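Local coordinates for methylmalonyl-CoA carboxyltransferase 12S subunit (Propionibacterium freudenreichii, PDB 1ON3), which transfers the carboxyl group of methylmalonyl-CoA to the biotin of the 1.3S subunit, as the hexameric core of the transcarboxylase complex, at residues 117-120 and 121-125; 124-128 and 129-133. One frame throughout, in Å; residues are numbered along the deposited sequence.

Contact 1 (117-120 and 121-125)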
loop_
_atom_site.group_PDB
_atom_site.type_symbol
_atom_site.label_atom_id
_atom_site.label_comp_id
_atom_site.label_asym_id
_atom_site.label_seq_id
_atom_site.Cartn_x
_atom_site.Cartn_y
_atom_site.Cartn_z
ATOM N N THR E 117 12.860 6.467 31.583
ATOM C CA THR E 117 11.835 7.110 30.773
ATOM C C THR E 117 12.485 8.168 29.884
ATOM O O THR E 117 12.110 8.310 28.721
ATOM C CB THR E 117 10.758 7.758 31.658
ATOM O OG1 THR E 117 10.073 6.723 32.372
ATOM C CG2 THR E 117 9.757 8.533 30.814
ATOM N N LYS E 118 13.467 8.889 30.428
ATOM C CA LYS E 118 14.186 9.926 29.679
ATOM C C LYS E 118 14.903 9.297 28.478
ATOM O O LYS E 118 14.904 9.831 27.354
ATOM C CB LYS E 118 15.232 10.617 30.576
ATOM C CG LYS E 118 14.680 11.710 31.511
ATOM C CD LYS E 118 15.778 12.390 32.332
ATOM C CE LYS E 118 16.780 13.113 31.456
ATOM N NZ LYS E 118 17.794 13.850 32.267
ATOM N N VAL E 119 15.540 8.167 28.724
ATOM C CA VAL E 119 16.255 7.475 27.652
ATOM C C VAL E 119 15.280 7.006 26.564
ATOM O O VAL E 119 15.538 7.175 25.368
ATOM C CB VAL E 119 17.041 6.265 28.200
ATOM C CG1 VAL E 119 17.598 5.436 27.044
ATOM C CG2 VAL E 119 18.197 6.760 29.069
ATOM N N VAL E 120 14.161 6.419 26.973
ATOM C CA VAL E 120 13.172 5.951 26.010
ATOM C C VAL E 120 12.601 7.111 25.187
ATOM O O VAL E 120 12.400 6.988 23.978
ATOM C CB VAL E 120 12.018 5.189 26.720
ATOM C CG1 VAL E 120 10.927 4.849 25.728
ATOM C CG2 VAL E 120 12.549 3.889 27.321
ATOM N N GLU E 121 12.345 8.243 25.837
ATOM C CA GLU E 121 11.805 9.387 25.116
ATOM C C GLU E 121 12.812 9.865 24.075
ATOM O O GLU E 121 12.439 10.253 22.967
ATOM C CB GLU E 121 11.401 10.493 26.107
ATOM C CG GLU E 121 9.911 10.392 26.481
ATOM C CD GLU E 121 9.561 10.998 27.832
ATOM O OE1 GLU E 121 10.232 11.970 28.251
ATOM O OE2 GLU E 121 8.600 10.502 28.469
ATOM N N THR E 122 14.094 9.804 24.413
ATOM C CA THR E 122 15.138 10.221 23.480
ATOM C C THR E 122 15.226 9.230 22.329
ATOM O O THR E 122 15.455 9.613 21.190
ATOM C CB THR E 122 16.506 10.330 24.182
ATOM O OG1 THR E 122 16.399 11.262 25.260
ATOM C CG2 THR E 122 17.568 10.824 23.215
ATOM N N MET E 123 15.049 7.949 22.632
ATOM C CA MET E 123 15.070 6.919 21.593
ATOM C C MET E 123 13.871 7.110 20.655
ATOM O O MET E 123 13.990 6.950 19.428
ATOM C CB MET E 123 14.999 5.534 22.251
ATOM C CG MET E 123 16.260 5.172 23.024
ATOM S SD MET E 123 16.040 3.655 23.955
ATOM C CE MET E 123 15.858 2.436 22.620
ATOM N N GLU E 124 12.709 7.431 21.226
ATOM C CA GLU E 124 11.511 7.660 20.415
ATOM C C GLU E 124 11.728 8.862 19.509
ATOM O O GLU E 124 11.195 8.895 18.403
ATOM C CB GLU E 124 10.267 7.908 21.284
ATOM C CG GLU E 124 9.805 6.703 22.119
ATOM C CD GLU E 124 9.121 5.592 21.318
ATOM O OE1 GLU E 124 8.736 4.580 21.953
ATOM O OE2 GLU E 124 8.958 5.711 20.075
ATOM N N GLN E 125 12.478 9.856 19.981
ATOM C CA GLN E 125 12.757 11.027 19.150
ATOM C C GLN E 125 13.708 10.652 18.011
ATOM O O GLN E 125 13.591 11.176 16.903
ATOM C CB GLN E 125 13.368 12.165 19.975
ATOM C CG GLN E 125 12.528 12.603 21.173
ATOM C CD GLN E 125 11.070 12.845 20.831
ATOM O OE1 GLN E 125 10.737 13.778 20.098
ATOM N NE2 GLN E 125 10.186 12.002 21.366
#
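The carbonyl plane of Lys-118 is used from both faces, one turn back from Thr-122 on helix 113-129, the crossover helix of a beta-alpha-beta unit: Thr-122 OG1 reaches Lys-118 O at 2.9 Å from one, and Thr-122 N reaches the same oxygen at 3.1 Å from the other. With its hydroxyl turned away from its own carbonyl carbon (chi1 -58°), Thr-122 can spend the proton on the preceding turn. A valine in place of Thr-122 would probably leave Lys-118 O without its side-chain donor, the hydroxyl's face of the carbonyl no longer bonded by Thr-122. Glu-121 O accepts from both Gln-125 N and Gln-125 NE2, from opposite faces of its plane, and itself lies in the plane of the Gln-125 amide. In one of its two conformers, and so only tentatively, Glu-121 runs alongside Thr-117 with OE2 3.3 Å from the methyl Thr-117 CG2; there OE1 also salt-bridges to Arg-66. On the buried side, Val-119 and Met-123 pack against helix 147-164 and strand 133-139. Farther round, Glu-124 reaches Lys-163 in a salt bridge. Between the two buried apolar side chains, Val-119 CG1 meets Met-123 SD at 3.9 Å.

Contact 2 (124-128 and 129-133)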
loop_
_atom_site.group_PDB
_atom_site.type_symbol
_atom_site.label_atom_id
_atom_site.label_comp_id
_atom_site.label_asym_id
_atom_site.label_seq_id
_atom_site.Cartn_x
_atom_site.Cartn_y
_atom_site.Cartn_z
ATOM N N GLU E 124 12.709 7.431 21.226
ATOM C CA GLU E 124 11.511 7.660 20.415
ATOM C C GLU E 124 11.728 8.862 19.509
ATOM O O GLU E 124 11.195 8.895 18.403
ATOM C CB GLU E 124 10.267 7.908 21.284
ATOM C CG GLU E 124 9.805 6.703 22.119
ATOM C CD GLU E 124 9.121 5.592 21.318
ATOM O OE1 GLU E 124 8.736 4.580 21.953
ATOM O OE2 GLU E 124 8.958 5.711 20.075
ATOM N N GLN E 125 12.478 9.856 19.981
ATOM C CA GLN E 125 12.757 11.027 19.150
ATOM C C GLN E 125 13.708 10.652 18.011
ATOM O O GLN E 125 13.591 11.176 16.903
ATOM C CB GLN E 125 13.368 12.165 19.975
ATOM C CG GLN E 125 12.528 12.603 21.173
ATOM C CD GLN E 125 11.070 12.845 20.831
ATOM O OE1 GLN E 125 10.737 13.778 20.098
ATOM N NE2 GLN E 125 10.186 12.002 21.366
ATOM N N ALA E 126 14.669 9.771 18.277
ATOM C CA ALA E 126 15.582 9.343 17.212
ATOM C C ALA E 126 14.770 8.621 16.133
ATOM O O ALA E 126 15.004 8.809 14.940
ATOM C CB ALA E 126 16.673 8.393 17.764
ATOM N N LEU E 127 13.814 7.804 16.566
ATOM C CA LEU E 127 12.953 7.041 15.659
ATOM C C LEU E 127 12.046 7.973 14.843
ATOM O O LEU E 127 11.927 7.841 13.631
ATOM C CB LEU E 127 12.094 6.046 16.468
ATOM C CG LEU E 127 11.162 5.114 15.677
ATOM C CD1 LEU E 127 11.998 4.215 14.779
ATOM C CD2 LEU E 127 10.326 4.252 16.633
ATOM N N LEU E 128 11.412 8.918 15.523
ATOM C CA LEU E 128 10.509 9.876 14.874
ATOM C C LEU E 128 11.191 10.760 13.824
ATOM O O LEU E 128 10.589 11.102 12.813
ATOM C CB LEU E 128 9.882 10.780 15.934
ATOM C CG LEU E 128 8.854 11.789 15.418
ATOM C CD1 LEU E 128 7.597 11.054 14.967
ATOM C CD2 LEU E 128 8.511 12.775 16.527
ATOM N N THR E 129 12.434 11.147 14.082
ATOM C CA THR E 129 13.179 12.017 13.174
ATOM C C THR E 129 14.151 11.248 12.285
ATOM O O THR E 129 14.834 11.832 11.433
ATOM C CB THR E 129 13.959 13.073 13.973
ATOM O OG1 THR E 129 14.859 12.418 14.874
ATOM C CG2 THR E 129 12.981 13.964 14.788
ATOM N N GLY E 130 14.215 9.939 12.494
ATOM C CA GLY E 130 15.101 9.106 11.693
ATOM C C GLY E 130 16.595 9.318 11.898
ATOM O O GLY E 130 17.364 9.352 10.929
ATOM N N THR E 131 17.038 9.449 13.142
ATOM C CA THR E 131 18.467 9.635 13.363
ATOM C C THR E 131 19.077 8.523 14.201
ATOM O O THR E 131 18.373 7.777 14.902
ATOM C CB THR E 131 18.804 10.949 14.114
ATOM O OG1 THR E 131 18.642 10.728 15.525
ATOM C CG2 THR E 131 17.893 12.101 13.658
ATOM N N PRO E 132 20.405 8.399 14.140
ATOM C CA PRO E 132 21.099 7.378 14.921
ATOM C C PRO E 132 20.918 7.690 16.415
ATOM O O PRO E 132 20.648 8.840 16.795
ATOM C CB PRO E 132 22.548 7.555 14.500
ATOM C CG PRO E 132 22.429 7.956 13.065
ATOM C CD PRO E 132 21.281 8.939 13.078
ATOM N N PHE E 133 21.067 6.660 17.244
ATOM C CA PHE E 133 20.967 6.789 18.700
ATOM C C PHE E 133 22.228 6.200 19.337
ATOM O O PHE E 133 22.567 5.040 19.086
ATOM C CB PHE E 133 19.758 6.026 19.237
ATOM C CG PHE E 133 19.706 5.979 20.730
ATOM C CD1 PHE E 133 19.854 4.775 21.412
ATOM C CD2 PHE E 133 19.551 7.143 21.459
ATOM C CE1 PHE E 133 19.849 4.743 22.814
ATOM C CE2 PHE E 133 19.548 7.120 22.857
ATOM C CZ PHE E 133 19.699 5.915 23.529
#
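Gln-125 O is gripped twice by Thr-129, whose OG1 donates at 2.7 Å and whose N donates at 3.0 Å from the opposite face of the carbonyl plane. The hydroxyl is placed for this by its position between its own backbone N and carbonyl carbon, chi1 59°. Directly after it the helix ends in a Schellman motif: Gly-130, with a positive phi of 68°, is the C-prime residue, and the chain turns back so that Thr-131 N bonds to Ala-126 O at 2.8 Å. The companion bond, Gly-130 N to Leu-127 O, is weak at 3.3 Å. Having reversed, the chain passes close to Ala-126, whose CB lies 3.4 Å from Thr-131 O. Thr-131 OG1 lies 3.8 Å from Ala-126 CB, but is hydrogen-bonded to ND1 of His-98 on strand 95-102, tying the turn to the sheet. Toward the neighbouring subunit, Thr-129 O accepts a hydrogen bond from Thr-508 and Gln-125 OE1 pairs with Tyr-506, both of that second subunit, so this helix end is also part of a subunit interface. As strand 133-139 begins, Phe-133 CB comes to 4.2 Å from Ala-126 CB.

Overall arrangement
Both contacts belong to helix 113-129, with centres about 9 Å apart: contact 1 covers its middle turns and contact 2 its C-terminal end and the turn into strand 133-139. They share Glu-124 and Gln-125, so one runs straight into the other. Together they cover much of the return path from strand 95-102 to strand 133-139, parallel neighbours in the N-terminal mixed sheet. The reversal in contact 2 folds Phe-133 back against contact 1, where its CZ lies 3.6 Å from Met-123 CG, fastening helix to strand. With its second-subunit partners, the helix end also lies at an interface between two copies of the homohexamer.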